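Local coordinates for protein Amuc_1100 (Akkermansia muciniphila, PDB 6LAD) that is an outer-membrane protein of unsettled molecular role, associated with toll-like receptor 2 and probably related to type II secretion system components, at residues Ala73-Leu78 against Gln111-Gln116; Ile128-Asn133 against Met197-Phe202; Asn44-Ala49 against His276-Lys281. All blocks are in the same frame, centred on the assembly; numbering follows the deposited sequence.

Contact 1: Ala73-Leu78 against Gln111-Gln116; sequences AFQNEL and QAPSVQ
Q75 on helix 71-92 lies against A112 and the start of P113, and its side chain makes the polar-ended part of the contact. CB leaves the helix toward residues 111-116. The CG of Q75 comes next, with the CD of P113 at 4.2 Å, and the chain runs on extended (chi2 -171°), which carries the amide past the proline to the backbone of A112. There the CD of Q75 lies 3.6 Å from the CA of A112, and the OE1 of Q75 rests beside the methyl group, 3.5 Å from the CB of A112. The NE2 of Q75 ends near the peptide joining Q111 to A112, 3.3 Å from the C of Q111. That approach is not a hydrogen bond, since the angle to the Q111 carbonyl is poor; NE2 instead donates to the backbone O of Y108, with a weak bond to the O of T110. Residues 111-116 belong to the irregular connection that follows strand 95-96 and leads into helix 118-136, so the glutamine joins the first turns of one helix to the approach of the next. The preceding residue, F74, makes the apolar contact with P113. Its CG stands anti to the backbone N (chi1 171°), which brings the CD2 of F74 within 3.6 Å of the CG of P113, the proline ring meeting the phenyl group obliquely. L121 of helix 118-136 touches both side chains.

Contact 2: Ile128-Asn133 against Met197-Phe202; sequences INSLVN and MQDYLF
S130 on helix 118-136 gives its hydroxyl to D199: OG donates to OD2 of D199 at 2.8 Å, on the syn side of the carboxylate and 17° out of its plane. The methyl end of M197 also reaches this hydroxyl, CE lying 3.6 Å from the OG of S130. Beside this polar pair, L131 lays CD2 over the centre of the F202 ring, a CH-pi contact 3.8 Å from the centroid and 11° off the normal. CD1, the other branch of L131, meets the SD of M197 at 3.9 Å, the two side chains crossing at about a right angle. Here a helix packs against the turn that leads from helix 184-195 into edge strand 201-211 of the mixed sheet; F202, on that strand, also touches L272 and L274 of the neighbouring strand. Further out, a weak bond from the N of Y200 to the OD1 of D199 may help hold the carboxylate. Without that group, as with an alanine here, the S130 hydroxyl would probably lose its acceptor and the turn be less firmly tied to the helix. The backbone O of D199 accepts a hydrogen bond from the OG of S63.

Contact 3: Asn44-Ala49 against His276-Lys281; sequences NRYAKA and HFNQPK
One face of the Y46 ring carries P280, whose CD sits 3.4 Å above the ring plane, displaced toward the rim, in a CH-pi contact 15° off the normal. At the edge of the same ring lie two oxygens of N278: its backbone O, 3.3 Å from the CE1 of Y46, and its side-chain OD1. This surface contact joins the N-terminal helix 35-51 to the chain just beyond strand 266-277, where the last strand in the chain gives way to the C-terminal tail. The guanidinium of R45 meets N278 edge-on, its plane turned 85° from that of the amide. The NH1 of R45 donates to the OD1 of N278 at 3.1 Å with an angle of 159°, and NH2 adds a weak bond to the same oxygen. NH1 approaches from above the amide carbonyl plane, although the oxygen lies in the guanidinium plane. A bend at chi3 turns the arginine's end back toward the tail, while its NE forms a salt bridge with E42, whose other carboxylate oxygen accepts a hydrogen bond from the backbone N of K281. Within the tail, Q279 folds back on the strand end, the NE2 of Q279 donating to the backbone O of F277 at 3.1 Å.

Contact 3 joins residues near the two ends of the modelled chain, so contacts 1 and 2 both fall within the loop it closes; those two come in series. Their centres are about 20 Å apart, and the centre of contact 3 is about 25 Å from that of contact 1 and about 22 Å from that of contact 2. Helix 118-136 relates the first two: contact 1 involves the connection entering it, contact 2 its later turns. Contacts 2 and 3 share the mixed sheet through neighbouring antiparallel strands 201-211 and 266-277, and touch where the CD2 of L201 packs 4.1 Å from the CZ of F277. The N-terminal helix is thereby held next to the end of strand 266-277.

Contact 1: Ala73-Leu78 against Gln111-Gln116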
# COMPACT_ATOMS: atom_id res chain seq x y z
N ALA A 73 -2.86 -17.65 1.61
CA ALA A 73 -3.13 -16.76 2.73
C ALA A 73 -3.29 -15.33 2.24
O ALA A 73 -4.20 -14.61 2.68
CB ALA A 73 -2.01 -16.88 3.76
N PHE A 74 -2.44 -14.91 1.29
CA PHE A 74 -2.58 -13.58 0.71
C PHE A 74 -3.93 -13.40 0.02
O PHE A 74 -4.60 -12.39 0.20
CB PHE A 74 -1.44 -13.26 -0.26
CG PHE A 74 -1.67 -12.00 -1.05
CD1 PHE A 74 -1.32 -10.77 -0.51
CD2 PHE A 74 -2.23 -12.05 -2.31
CE1 PHE A 74 -1.54 -9.61 -1.20
CE2 PHE A 74 -2.45 -10.89 -3.02
CZ PHE A 74 -2.10 -9.66 -2.47
N GLN A 75 -4.32 -14.37 -0.81
CA GLN A 75 -5.59 -14.25 -1.52
C GLN A 75 -6.76 -14.16 -0.55
O GLN A 75 -7.73 -13.42 -0.79
CB GLN A 75 -5.76 -15.43 -2.47
CG GLN A 75 -5.24 -15.15 -3.86
CD GLN A 75 -5.61 -16.24 -4.84
OE1 GLN A 75 -5.49 -17.42 -4.54
NE2 GLN A 75 -6.09 -15.84 -6.02
N ASN A 76 -6.71 -14.92 0.54
CA ASN A 76 -7.77 -14.87 1.54
C ASN A 76 -7.84 -13.50 2.20
O ASN A 76 -8.93 -12.92 2.34
CB ASN A 76 -7.55 -15.96 2.60
CG ASN A 76 -7.69 -17.37 2.05
OD1 ASN A 76 -8.37 -17.61 1.04
ND2 ASN A 76 -7.05 -18.32 2.73
N GLU A 77 -6.69 -12.95 2.60
CA GLU A 77 -6.67 -11.62 3.21
C GLU A 77 -7.19 -10.58 2.23
O GLU A 77 -7.90 -9.65 2.62
CB GLU A 77 -5.26 -11.27 3.68
CG GLU A 77 -5.13 -9.83 4.14
CD GLU A 77 -4.06 -9.62 5.21
OE1 GLU A 77 -4.30 -10.03 6.38
OE2 GLU A 77 -3.00 -9.03 4.90
N LEU A 78 -6.85 -10.74 0.95
CA LEU A 78 -7.34 -9.82 -0.07
C LEU A 78 -8.86 -9.85 -0.15
O LEU A 78 -9.52 -8.80 -0.14
CB LEU A 78 -6.72 -10.18 -1.42
CG LEU A 78 -7.31 -9.47 -2.63
CD1 LEU A 78 -7.12 -7.98 -2.46
CD2 LEU A 78 -6.66 -9.96 -3.94
N GLN A 111 -6.19 -15.91 -9.64
CA GLN A 111 -4.85 -16.49 -9.76
C GLN A 111 -4.02 -16.06 -8.56
O GLN A 111 -3.90 -14.86 -8.29
CB GLN A 111 -4.17 -16.05 -11.05
CG GLN A 111 -4.87 -16.49 -12.33
CD GLN A 111 -4.93 -18.01 -12.47
OE1 GLN A 111 -3.91 -18.71 -12.39
NE2 GLN A 111 -6.14 -18.54 -12.68
N ALA A 112 -3.45 -17.03 -7.86
CA ALA A 112 -2.62 -16.73 -6.70
C ALA A 112 -1.31 -16.08 -7.13
O ALA A 112 -0.80 -16.33 -8.23
CB ALA A 112 -2.33 -18.00 -5.92
N PRO A 113 -0.73 -15.22 -6.28
CA PRO A 113 0.56 -14.61 -6.60
C PRO A 113 1.70 -15.61 -6.41
O PRO A 113 1.51 -16.71 -5.88
CB PRO A 113 0.67 -13.47 -5.57
CG PRO A 113 -0.08 -14.00 -4.38
CD PRO A 113 -1.25 -14.76 -4.97
N SER A 114 2.89 -15.18 -6.80
CA SER A 114 4.06 -16.04 -6.68
C SER A 114 4.42 -16.25 -5.22
O SER A 114 4.12 -15.43 -4.35
CB SER A 114 5.24 -15.44 -7.42
OG SER A 114 6.01 -14.65 -6.55
N VAL A 115 5.09 -17.38 -4.94
CA VAL A 115 5.50 -17.67 -3.57
C VAL A 115 6.48 -16.62 -3.08
O VAL A 115 6.50 -16.26 -1.90
CB VAL A 115 6.09 -19.09 -3.47
CG1 VAL A 115 6.88 -19.28 -2.18
CG2 VAL A 115 4.98 -20.11 -3.53
N GLN A 116 7.32 -16.11 -3.98
CA GLN A 116 8.38 -15.20 -3.56
C GLN A 116 7.83 -13.83 -3.22
O GLN A 116 8.38 -13.14 -2.35
CB GLN A 116 9.43 -15.11 -4.68
CG GLN A 116 10.12 -16.45 -5.04
CD GLN A 116 9.43 -17.24 -6.16
OE1 GLN A 116 8.25 -17.06 -6.44
NE2 GLN A 116 10.18 -18.13 -6.81

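Contact 2: Ile128-Asn133 against Met197-Phe202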
# COMPACT_ATOMS: atom_id res chain seq x y z
N ILE A 128 -2.44 -0.32 1.69
CA ILE A 128 -3.50 0.27 0.88
C ILE A 128 -4.85 0.11 1.57
O ILE A 128 -5.72 0.99 1.48
CB ILE A 128 -3.50 -0.35 -0.53
CG1 ILE A 128 -2.16 -0.07 -1.22
CG2 ILE A 128 -4.66 0.21 -1.35
CD1 ILE A 128 -1.98 -0.83 -2.50
N ASN A 129 -5.05 -1.01 2.27
CA ASN A 129 -6.30 -1.21 2.98
C ASN A 129 -6.48 -0.15 4.05
O ASN A 129 -7.53 0.49 4.15
CB ASN A 129 -6.31 -2.62 3.59
CG ASN A 129 -7.58 -2.94 4.36
OD1 ASN A 129 -8.69 -2.79 3.84
ND2 ASN A 129 -7.43 -3.36 5.61
N SER A 130 -5.41 0.08 4.83
CA SER A 130 -5.41 1.15 5.83
C SER A 130 -5.69 2.51 5.20
O SER A 130 -6.50 3.30 5.72
CB SER A 130 -4.07 1.17 6.54
OG SER A 130 -4.02 2.25 7.44
N LEU A 131 -5.04 2.80 4.07
CA LEU A 131 -5.19 4.11 3.44
C LEU A 131 -6.63 4.32 2.95
O LEU A 131 -7.23 5.37 3.20
CB LEU A 131 -4.22 4.24 2.27
CG LEU A 131 -4.49 5.39 1.30
CD1 LEU A 131 -4.29 6.73 1.95
CD2 LEU A 131 -3.63 5.24 0.09
N VAL A 132 -7.19 3.33 2.25
CA VAL A 132 -8.53 3.48 1.70
C VAL A 132 -9.55 3.57 2.82
O VAL A 132 -10.52 4.32 2.73
CB VAL A 132 -8.85 2.36 0.70
CG1 VAL A 132 -10.31 2.43 0.29
CG2 VAL A 132 -7.97 2.48 -0.54
N ASN A 133 -9.35 2.83 3.92
CA ASN A 133 -10.32 2.98 5.01
C ASN A 133 -10.25 4.38 5.64
O ASN A 133 -11.29 5.00 5.93
CB ASN A 133 -10.11 1.87 6.04
CG ASN A 133 -10.80 0.55 5.62
OD1 ASN A 133 -11.97 0.54 5.27
ND2 ASN A 133 -10.07 -0.56 5.65
N MET A 197 -1.29 9.87 8.61
CA MET A 197 -1.14 8.45 8.89
C MET A 197 0.16 8.17 9.64
O MET A 197 1.22 8.70 9.30
CB MET A 197 -1.18 7.64 7.60
CG MET A 197 -2.54 7.56 6.99
SD MET A 197 -2.53 6.66 5.46
CE MET A 197 -2.24 5.01 6.09
N GLN A 198 0.07 7.37 10.69
CA GLN A 198 1.23 7.02 11.49
C GLN A 198 1.70 5.58 11.26
O GLN A 198 2.77 5.22 11.75
CB GLN A 198 0.95 7.24 12.99
CG GLN A 198 1.18 8.68 13.50
CD GLN A 198 2.67 9.04 13.62
OE1 GLN A 198 3.32 9.41 12.64
NE2 GLN A 198 3.22 8.91 14.84
N ASP A 199 0.90 4.74 10.60
CA ASP A 199 1.26 3.33 10.43
C ASP A 199 1.96 3.03 9.11
O ASP A 199 2.86 2.19 9.07
CB ASP A 199 0.01 2.45 10.56
CG ASP A 199 -1.12 2.90 9.64
OD1 ASP A 199 -0.97 3.95 8.95
OD2 ASP A 199 -2.16 2.20 9.59
N TYR A 200 1.59 3.70 8.02
CA TYR A 200 2.20 3.51 6.71
C TYR A 200 2.52 4.86 6.08
O TYR A 200 1.73 5.80 6.20
CB TYR A 200 1.28 2.74 5.77
CG TYR A 200 0.98 1.35 6.24
CD1 TYR A 200 1.82 0.29 5.89
CD2 TYR A 200 -0.11 1.08 7.06
CE1 TYR A 200 1.56 -1.00 6.32
CE2 TYR A 200 -0.37 -0.21 7.50
CZ TYR A 200 0.47 -1.24 7.13
OH TYR A 200 0.24 -2.53 7.56
N LEU A 201 3.65 4.94 5.40
CA LEU A 201 4.10 6.20 4.83
C LEU A 201 3.76 6.25 3.35
O LEU A 201 4.41 5.58 2.53
CB LEU A 201 5.59 6.40 5.05
CG LEU A 201 6.13 7.73 4.52
CD1 LEU A 201 5.36 8.89 5.09
CD2 LEU A 201 7.59 7.85 4.86
N PHE A 202 2.76 7.06 3.00
CA PHE A 202 2.40 7.40 1.63
C PHE A 202 2.78 8.85 1.37
O PHE A 202 2.32 9.74 2.10
CB PHE A 202 0.90 7.25 1.39
CG PHE A 202 0.40 5.84 1.34
CD1 PHE A 202 0.41 5.12 0.16
CD2 PHE A 202 -0.13 5.24 2.47
CE1 PHE A 202 -0.06 3.83 0.13
CE2 PHE A 202 -0.61 3.95 2.43
CZ PHE A 202 -0.57 3.25 1.26

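Contact 3: Asn44-Ala49 against His276-Lys281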
# COMPACT_ATOMS: atom_id res chain seq x y z
N ASN A 44 24.19 -6.93 10.24
CA ASN A 44 24.86 -5.65 10.45
C ASN A 44 24.56 -4.67 9.32
O ASN A 44 24.45 -3.46 9.55
CB ASN A 44 26.37 -5.86 10.61
CG ASN A 44 26.74 -6.35 12.00
OD1 ASN A 44 26.88 -5.56 12.94
ND2 ASN A 44 26.94 -7.67 12.13
N ARG A 45 24.37 -5.18 8.09
CA ARG A 45 23.96 -4.30 7.01
C ARG A 45 22.61 -3.65 7.32
O ARG A 45 22.46 -2.43 7.21
CB ARG A 45 23.88 -5.07 5.69
CG ARG A 45 23.46 -4.17 4.56
CD ARG A 45 22.77 -4.95 3.45
NE ARG A 45 21.57 -5.64 3.93
CZ ARG A 45 20.40 -5.05 4.16
NH1 ARG A 45 20.26 -3.74 3.99
NH2 ARG A 45 19.36 -5.77 4.58
N TYR A 46 21.65 -4.47 7.74
CA TYR A 46 20.33 -3.96 8.11
C TYR A 46 20.40 -2.98 9.27
O TYR A 46 19.75 -1.93 9.25
CB TYR A 46 19.42 -5.13 8.48
CG TYR A 46 18.12 -4.75 9.14
CD1 TYR A 46 17.14 -4.07 8.44
CD2 TYR A 46 17.88 -5.09 10.46
CE1 TYR A 46 15.94 -3.74 9.05
CE2 TYR A 46 16.70 -4.76 11.08
CZ TYR A 46 15.72 -4.08 10.38
OH TYR A 46 14.53 -3.75 11.01
N ALA A 47 21.21 -3.28 10.28
CA ALA A 47 21.31 -2.39 11.43
C ALA A 47 21.84 -1.03 11.02
O ALA A 47 21.35 0.01 11.48
CB ALA A 47 22.20 -3.02 12.50
N LYS A 48 22.85 -1.00 10.15
CA LYS A 48 23.31 0.29 9.65
C LYS A 48 22.27 0.96 8.74
O LYS A 48 22.14 2.19 8.76
CB LYS A 48 24.66 0.14 8.95
CG LYS A 48 25.81 0.05 9.95
CD LYS A 48 27.19 0.08 9.31
CE LYS A 48 28.24 0.49 10.34
NZ LYS A 48 28.07 -0.23 11.64
N ALA A 49 21.51 0.17 7.98
CA ALA A 49 20.49 0.74 7.10
C ALA A 49 19.42 1.48 7.90
O ALA A 49 19.06 2.62 7.57
CB ALA A 49 19.84 -0.36 6.26
N HIS A 276 8.27 1.46 1.47
CA HIS A 276 8.56 0.22 2.18
C HIS A 276 10.00 0.26 2.67
O HIS A 276 10.94 0.35 1.87
CB HIS A 276 8.31 -1.02 1.32
CG HIS A 276 8.61 -2.28 2.05
ND1 HIS A 276 9.53 -3.21 1.60
CD2 HIS A 276 8.16 -2.75 3.24
CE1 HIS A 276 9.61 -4.20 2.47
NE2 HIS A 276 8.79 -3.94 3.48
N PHE A 277 10.18 0.18 3.99
CA PHE A 277 11.50 0.24 4.60
C PHE A 277 12.21 -1.11 4.53
O PHE A 277 11.59 -2.16 4.72
CB PHE A 277 11.37 0.74 6.03
CG PHE A 277 10.88 2.15 6.09
CD1 PHE A 277 11.77 3.21 6.01
CD2 PHE A 277 9.53 2.44 6.20
CE1 PHE A 277 11.33 4.53 6.05
CE2 PHE A 277 9.08 3.75 6.25
CZ PHE A 277 9.98 4.80 6.17
N ASN A 278 13.51 -1.07 4.25
CA ASN A 278 14.26 -2.27 3.90
C ASN A 278 14.28 -3.28 5.04
O ASN A 278 14.41 -2.92 6.21
CB ASN A 278 15.70 -1.89 3.53
CG ASN A 278 16.73 -3.00 3.82
OD1 ASN A 278 17.34 -3.04 4.89
ND2 ASN A 278 16.93 -3.89 2.85
N GLN A 279 14.10 -4.55 4.69
CA GLN A 279 14.06 -5.63 5.67
C GLN A 279 15.25 -6.57 5.52
O GLN A 279 15.79 -6.75 4.42
CB GLN A 279 12.76 -6.43 5.55
CG GLN A 279 11.56 -5.56 5.77
CD GLN A 279 11.51 -5.10 7.20
OE1 GLN A 279 11.64 -5.91 8.13
NE2 GLN A 279 11.37 -3.79 7.40
N PRO A 280 15.67 -7.20 6.62
CA PRO A 280 16.68 -8.25 6.52
C PRO A 280 16.08 -9.54 5.99
O PRO A 280 14.92 -9.87 6.27
CB PRO A 280 17.15 -8.41 7.97
CG PRO A 280 15.95 -8.06 8.78
CD PRO A 280 15.22 -6.98 8.01
N LYS A 281 16.87 -10.26 5.21
CA LYS A 281 16.48 -11.56 4.67
C LYS A 281 17.43 -12.64 5.19
O LYS A 281 18.63 -12.40 5.37
CB LYS A 281 16.48 -11.54 3.13
CG LYS A 281 15.17 -11.06 2.51
CD LYS A 281 14.92 -9.58 2.78
CE LYS A 281 13.50 -9.16 2.38
NZ LYS A 281 13.24 -9.44 0.93